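Local coordinates for CurF (Lyngbya majuscula, PDB 5DP2), which binds NADP and, as an enoyl reductase-type cyclopropanase, probably forms the cyclopropane ring during biosynthesis of curacin A, at residues 141-146 / 172-177; 146-151 / 279-284. One frame throughout, in Å; residues are numbered along the deposited sequence. Where two conformers were deposited one is given.

The first segments of contacts 1 and 2 follow each other on helix 140-153 and share Ala146. The contact centres lie about 10 Å apart. In contact 1 this helix packs on helix 170-181, which follows the first strand, 161-164, of the six-stranded parallel sheet. In contact 2 it meets residues 279-284, where the chain leaves the edge strand 275-278 of that sheet and enters helix 281-287. Along the chain the order is 141-146, 146-151, 172-177, 279-284, so the two contacts interleave. Thr145 OG1 packs against Met281 CG at 3.3 Å. Both contacts touch NADP. Helix 140-153 thus packs against elements that follow the first and the last strand of the sheet in chain order, beside the cofactor.

Contact 1: 141-146 / 172-177; sequences MSFFTA and GQAAVQ. With NAP (NADP nicotinamide-adenine-dinucleotide phosphate), chain B.
Phe143 has CG anti to its carbonyl carbon (chi1 -77°), and this brings its ring over the methyl of Ala174. Ala174 CB sits 3.7 Å from the centroid of the Phe143 ring and almost straight above it, a CH-pi contact over the face. Gln177 comes to the ring's edge instead. Its chain is extended beyond CG, and its NE2 lies 3.7 Å from Phe143 CZ, with the amide plane turned 80° from the ring. Gln177 OE1 is hydrogen-bonded to Lys309 N.

Small residues let the axes of segments 141-146 and 172-177 come close, crossing at -53°. Ala174 CB also touches Ser142 O at 3.5 Å, and Ala146 CB packs on Ala175 CB at 4.0 Å. No hydrogen bond crosses the contact.

On the cofactor side, Thr145 OG1 donates to Met141 O at 2.7 Å. Thr145 N reaches the same oxygen from the opposite face of the carbonyl plane. Met141 O is thus gripped by two donors. The single bond from Thr145 OG1 orients the hydroxyl, which lies 3.4 Å from C4N of the NADP nicotinamide ring. The arrangement is alanine-rich helix packing beside the nicotinamide site, where helix 140-153 meets the helix that follows the first strand of the Rossmann-type sheet of a medium-chain reductase.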
# COMPACT_ATOMS: atom_id res chain seq x y z
N MET A 141 -2.34 -3.02 -2.46
CA MET A 141 -1.79 -2.71 -1.17
C MET A 141 -2.43 -1.44 -0.59
O MET A 141 -2.75 -1.38 0.61
CB MET A 141 -0.28 -2.62 -1.23
CG MET A 141 0.39 -2.50 0.11
SD MET A 141 0.14 -3.84 1.27
CE MET A 141 1.31 -5.04 0.63
N SER A 142 -2.60 -0.41 -1.40
CA SER A 142 -3.09 0.87 -0.87
C SER A 142 -4.54 0.76 -0.37
O SER A 142 -4.86 1.22 0.73
CB SER A 142 -2.93 1.97 -1.90
OG SER A 142 -1.58 2.17 -2.26
N PHE A 143 -5.43 0.19 -1.20
CA PHE A 143 -6.82 0.06 -0.77
C PHE A 143 -7.01 -0.98 0.30
O PHE A 143 -7.88 -0.81 1.17
CB PHE A 143 -7.78 -0.19 -1.94
CG PHE A 143 -8.09 1.04 -2.75
CD1 PHE A 143 -9.15 1.86 -2.38
CD2 PHE A 143 -7.33 1.39 -3.84
CE1 PHE A 143 -9.47 2.99 -3.13
CE2 PHE A 143 -7.66 2.50 -4.61
CZ PHE A 143 -8.74 3.30 -4.25
N PHE A 144 -6.29 -2.12 0.26
CA PHE A 144 -6.51 -3.12 1.30
C PHE A 144 -6.07 -2.56 2.66
O PHE A 144 -6.73 -2.78 3.68
CB PHE A 144 -5.84 -4.46 0.97
CG PHE A 144 -6.58 -5.30 -0.06
CD1 PHE A 144 -7.00 -4.80 -1.28
CD2 PHE A 144 -6.82 -6.65 0.20
CE1 PHE A 144 -7.65 -5.59 -2.21
CE2 PHE A 144 -7.47 -7.45 -0.73
CZ PHE A 144 -7.88 -6.93 -1.93
N THR A 145 -4.94 -1.81 2.68
CA THR A 145 -4.46 -1.19 3.91
C THR A 145 -5.47 -0.18 4.43
O THR A 145 -5.84 -0.18 5.61
CB THR A 145 -3.11 -0.51 3.64
OG1 THR A 145 -2.14 -1.49 3.25
CG2 THR A 145 -2.56 0.19 4.87
N ALA A 146 -5.91 0.72 3.54
CA ALA A 146 -6.82 1.78 3.96
C ALA A 146 -8.18 1.21 4.40
O ALA A 146 -8.78 1.70 5.35
CB ALA A 146 -6.97 2.81 2.88
N GLY A 172 -2.57 7.12 1.34
CA GLY A 172 -3.36 8.32 1.63
C GLY A 172 -4.46 8.57 0.62
O GLY A 172 -5.60 8.90 1.00
N GLN A 173 -4.15 8.43 -0.67
CA GLN A 173 -5.16 8.65 -1.70
C GLN A 173 -6.29 7.62 -1.58
O GLN A 173 -7.48 7.95 -1.74
CB GLN A 173 -4.54 8.57 -3.10
CG GLN A 173 -3.75 9.83 -3.47
CD GLN A 173 -4.66 10.92 -4.01
OE1 GLN A 173 -5.22 10.78 -5.11
NE2 GLN A 173 -4.83 12.00 -3.27
N ALA A 174 -5.93 6.36 -1.34
CA ALA A 174 -6.95 5.32 -1.12
C ALA A 174 -7.80 5.64 0.10
O ALA A 174 -9.03 5.48 0.07
CB ALA A 174 -6.30 3.95 -0.98
N ALA A 175 -7.16 6.08 1.17
CA ALA A 175 -7.87 6.45 2.39
C ALA A 175 -8.83 7.62 2.14
O ALA A 175 -9.94 7.61 2.69
CB ALA A 175 -6.89 6.76 3.50
N VAL A 176 -8.43 8.61 1.35
CA VAL A 176 -9.36 9.71 1.06
C VAL A 176 -10.60 9.17 0.34
O VAL A 176 -11.73 9.50 0.69
CB VAL A 176 -8.69 10.84 0.24
CG1 VAL A 176 -9.73 11.84 -0.24
CG2 VAL A 176 -7.62 11.55 1.06
N GLN A 177 -10.39 8.35 -0.69
CA GLN A 177 -11.53 7.82 -1.42
C GLN A 177 -12.45 7.04 -0.49
O GLN A 177 -13.68 7.18 -0.53
CB GLN A 177 -11.10 6.89 -2.56
CG GLN A 177 -10.55 7.58 -3.78
CD GLN A 177 -10.54 6.64 -4.97
OE1 GLN A 177 -11.51 5.92 -5.21
NE2 GLN A 177 -9.46 6.66 -5.74
PA NAP B . 3.41 6.97 -0.32
O1A NAP B . 3.01 7.03 -1.75
O2A NAP B . 2.45 7.41 0.72
O5B NAP B . 4.80 7.75 -0.19
C5B NAP B . 5.30 8.17 1.09
C4B NAP B . 4.57 9.38 1.64
O4B NAP B . 5.26 9.81 2.79
C3B NAP B . 4.49 10.53 0.68
O3B NAP B . 3.11 10.75 0.38
C2B NAP B . 5.10 11.73 1.43
O2B NAP B . 4.39 12.93 1.44
C1B NAP B . 5.13 11.25 2.87
N9A NAP B . 6.29 11.70 3.63
C8A NAP B . 7.53 11.11 3.68
N7A NAP B . 8.36 11.80 4.50
C5A NAP B . 7.64 12.82 4.99
C6A NAP B . 7.90 13.90 5.88
N6A NAP B . 9.11 14.02 6.45
N1A NAP B . 6.92 14.75 6.15
C2A NAP B . 5.72 14.60 5.57
N3A NAP B . 5.36 13.64 4.72
C4A NAP B . 6.32 12.77 4.42
O3 NAP B . 3.88 5.47 0.04
PN NAP B . 2.99 4.17 0.34
O1N NAP B . 3.68 3.02 -0.29
O2N NAP B . 1.55 4.42 0.00
O5D NAP B . 3.18 4.03 1.89
C5D NAP B . 2.61 5.04 2.75
C4D NAP B . 3.23 4.92 4.16
O4D NAP B . 2.58 3.88 4.84
C3D NAP B . 4.72 4.55 4.18
O3D NAP B . 5.30 5.10 5.38
C2D NAP B . 4.69 3.04 4.20
O2D NAP B . 5.89 2.52 4.78
C1D NAP B . 3.47 2.77 5.04
N1N NAP B . 2.63 1.58 4.76
C2N NAP B . 2.35 0.72 5.77
C3N NAP B . 1.55 -0.40 5.58
C7N NAP B . 1.28 -1.32 6.72
O7N NAP B . 0.75 -2.37 6.42
N7N NAP B . 1.61 -0.93 7.98
C4N NAP B . 1.02 -0.65 4.31
C5N NAP B . 1.32 0.25 3.30
C6N NAP B . 2.12 1.37 3.54
P2B NAP B . 4.31 13.94 0.19
O1X NAP B . 3.48 13.23 -0.88
O2X NAP B . 3.61 15.13 0.79
O3X NAP B . 5.72 14.20 -0.26

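Contact 2: 146-151 / 279-284; sequences AYYGLH and FDMSDE. With NAP (NADP nicotinamide-adenine-dinucleotide phosphate), chain B.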
# COMPACT_ATOMS: atom_id res chain seq x y z
N ALA A 146 -5.91 0.72 3.54
CA ALA A 146 -6.82 1.78 3.96
C ALA A 146 -8.18 1.21 4.40
O ALA A 146 -8.78 1.70 5.35
CB ALA A 146 -6.97 2.81 2.88
N TYR A 147 -8.67 0.19 3.70
CA TYR A 147 -9.96 -0.40 4.07
C TYR A 147 -9.87 -1.12 5.40
O TYR A 147 -10.74 -0.97 6.27
CB TYR A 147 -10.42 -1.37 2.96
CG TYR A 147 -11.82 -1.89 3.18
CD1 TYR A 147 -12.93 -1.17 2.77
CD2 TYR A 147 -12.05 -3.12 3.78
CE1 TYR A 147 -14.21 -1.65 2.94
CE2 TYR A 147 -13.35 -3.59 3.98
CZ TYR A 147 -14.42 -2.84 3.55
OH TYR A 147 -15.72 -3.29 3.72
N TYR A 148 -8.82 -1.92 5.60
CA TYR A 148 -8.67 -2.61 6.87
C TYR A 148 -8.62 -1.61 8.02
O TYR A 148 -9.28 -1.77 9.04
CB TYR A 148 -7.43 -3.52 6.83
CG TYR A 148 -7.28 -4.33 8.07
CD1 TYR A 148 -8.26 -5.23 8.47
CD2 TYR A 148 -6.14 -4.22 8.86
CE1 TYR A 148 -8.13 -6.01 9.60
CE2 TYR A 148 -5.98 -5.00 10.00
CZ TYR A 148 -6.97 -5.90 10.37
OH TYR A 148 -6.83 -6.67 11.50
N GLY A 149 -7.82 -0.56 7.86
CA GLY A 149 -7.70 0.43 8.92
C GLY A 149 -8.99 1.21 9.17
O GLY A 149 -9.40 1.38 10.32
N LEU A 150 -9.56 1.78 8.11
CA LEU A 150 -10.72 2.67 8.26
C LEU A 150 -12.02 1.93 8.56
O LEU A 150 -12.84 2.42 9.33
CB LEU A 150 -10.90 3.55 7.04
CG LEU A 150 -9.79 4.58 6.75
CD1 LEU A 150 -9.99 5.16 5.39
CD2 LEU A 150 -9.72 5.66 7.80
N HIS A 151 -12.23 0.80 7.89
CA HIS A 151 -13.47 0.04 8.03
C HIS A 151 -13.36 -0.99 9.15
O HIS A 151 -14.09 -0.95 10.12
CB HIS A 151 -13.87 -0.59 6.71
CG HIS A 151 -15.08 -1.46 6.78
ND1 HIS A 151 -15.01 -2.81 7.03
CD2 HIS A 151 -16.40 -1.18 6.62
CE1 HIS A 151 -16.23 -3.33 7.04
NE2 HIS A 151 -17.09 -2.36 6.80
N PHE A 279 -0.80 -1.65 12.76
CA PHE A 279 -0.83 -2.94 12.09
C PHE A 279 0.15 -2.95 10.93
O PHE A 279 0.57 -1.89 10.45
CB PHE A 279 -2.24 -3.33 11.59
CG PHE A 279 -2.84 -2.40 10.55
CD1 PHE A 279 -3.55 -1.28 10.92
CD2 PHE A 279 -2.71 -2.65 9.20
CE1 PHE A 279 -4.13 -0.46 9.96
CE2 PHE A 279 -3.25 -1.81 8.25
CZ PHE A 279 -3.98 -0.71 8.64
N ASP A 280 0.47 -4.16 10.46
CA ASP A 280 1.34 -4.38 9.31
C ASP A 280 0.66 -5.38 8.40
O ASP A 280 0.48 -6.56 8.77
CB ASP A 280 2.74 -4.84 9.75
CG ASP A 280 3.72 -4.94 8.58
OD1 ASP A 280 3.27 -5.28 7.48
OD2 ASP A 280 4.94 -4.70 8.75
N MET A 281 0.23 -4.91 7.24
CA MET A 281 -0.51 -5.78 6.33
C MET A 281 0.27 -6.99 5.88
O MET A 281 -0.31 -8.06 5.68
CB MET A 281 -0.99 -5.00 5.12
CG MET A 281 -2.00 -3.94 5.44
SD MET A 281 -3.61 -4.58 6.01
CE MET A 281 -4.30 -5.07 4.44
N SER A 282 1.58 -6.83 5.68
CA SER A 282 2.38 -7.99 5.31
C SER A 282 2.29 -9.11 6.36
O SER A 282 2.12 -10.29 6.02
CB SER A 282 3.82 -7.58 4.98
OG SER A 282 4.51 -7.06 6.07
N ASP A 283 2.34 -8.74 7.65
CA ASP A 283 2.14 -9.71 8.69
C ASP A 283 0.76 -10.37 8.61
O ASP A 283 0.59 -11.57 8.81
CB ASP A 283 2.25 -9.09 10.10
CG ASP A 283 3.64 -8.65 10.51
OD1 ASP A 283 4.63 -9.18 9.97
OD2 ASP A 283 3.72 -7.77 11.41
N GLU A 284 -0.26 -9.54 8.34
CA GLU A 284 -1.64 -10.06 8.24
C GLU A 284 -1.79 -11.05 7.09
O GLU A 284 -2.52 -12.06 7.22
CB GLU A 284 -2.63 -8.91 8.10
CG GLU A 284 -2.66 -7.96 9.29
CD GLU A 284 -3.16 -8.58 10.56
OE1 GLU A 284 -3.99 -9.53 10.50
OE2 GLU A 284 -2.72 -8.14 11.64
PA NAP B . 3.41 6.97 -0.32
O1A NAP B . 3.01 7.03 -1.75
O2A NAP B . 2.45 7.41 0.72
O5B NAP B . 4.80 7.75 -0.19
C5B NAP B . 5.30 8.17 1.09
C4B NAP B . 4.57 9.38 1.64
O4B NAP B . 5.26 9.81 2.79
C3B NAP B . 4.49 10.53 0.68
O3B NAP B . 3.11 10.75 0.38
C2B NAP B . 5.10 11.73 1.43
O2B NAP B . 4.39 12.93 1.44
C1B NAP B . 5.13 11.25 2.87
N9A NAP B . 6.29 11.70 3.63
C8A NAP B . 7.53 11.11 3.68
N7A NAP B . 8.36 11.80 4.50
C5A NAP B . 7.64 12.82 4.99
C6A NAP B . 7.90 13.90 5.88
N6A NAP B . 9.11 14.02 6.45
N1A NAP B . 6.92 14.75 6.15
C2A NAP B . 5.72 14.60 5.57
N3A NAP B . 5.36 13.64 4.72
C4A NAP B . 6.32 12.77 4.42
O3 NAP B . 3.88 5.47 0.04
PN NAP B . 2.99 4.17 0.34
O1N NAP B . 3.68 3.02 -0.29
O2N NAP B . 1.55 4.42 0.00
O5D NAP B . 3.18 4.03 1.89
C5D NAP B . 2.61 5.04 2.75
C4D NAP B . 3.23 4.92 4.16
O4D NAP B . 2.58 3.88 4.84
C3D NAP B . 4.72 4.55 4.18
O3D NAP B . 5.30 5.10 5.38
C2D NAP B . 4.69 3.04 4.20
O2D NAP B . 5.89 2.52 4.78
C1D NAP B . 3.47 2.77 5.04
N1N NAP B . 2.63 1.58 4.76
C2N NAP B . 2.35 0.72 5.77
C3N NAP B . 1.55 -0.40 5.58
C7N NAP B . 1.28 -1.32 6.72
O7N NAP B . 0.75 -2.37 6.42
N7N NAP B . 1.61 -0.93 7.98
C4N NAP B . 1.02 -0.65 4.31
C5N NAP B . 1.32 0.25 3.30
C6N NAP B . 2.12 1.37 3.54
P2B NAP B . 4.31 13.94 0.19
O1X NAP B . 3.48 13.23 -0.88
O2X NAP B . 3.61 15.13 0.79
O3X NAP B . 5.72 14.20 -0.26
O HOH W 1 -4.60 -6.31 12.70
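Tyr148 reaches across to Phe279, Met281 and, through a water, Glu284. Its CB starts the contact, 4.0 Å from Met281 SD. With CG anti to the backbone N (chi1 -176°), the ring extends toward residues 279-284. CD2 then meets two groups, lying 3.8 Å from Phe279 CD2 and also close to Met281 SD. CE2 continues over the Phe279 ring, near its CG and CD2. The two rings form a T-shaped pair, with planes at 89° and the edge of Tyr148 toward the face of Phe279. The centroids are 5.2 Å apart. Met281 SD approaches the Tyr148 ring obliquely, a Met-aromatic contact. At the tip, Tyr148 OH and Glu284 OE2 share a water, at 2.6 Å from Tyr148 OH and 2.8 Å from Glu284 OE2. The water donates to the carboxylate.

Phe279 also packs on the backbone of helix 140-153. Its CE1 lies 3.8 Å from Gly149 CA, where the glycine leaves room for the ring.

The backbone beneath these side chains holds the nicotinamide amide. Met281 N donates to NADP O7N at 2.7 Å, nearly straight at 175°, while NADP N7N donates to Phe279 O at 2.8 Å. Both ends of the carboxamide are therefore gripped, which restricts its rotation. Asp280 is the N-cap of helix 281-287. Its OD1 accepts a weak bond from Ser282 N and a second bond from Ser282 OG, while OD2 forms a salt bridge with Arg51. The arrangement is that of a nicotinamide carboxamide site in a Rossmann-type domain, built where the last parallel strand runs into a capped helix.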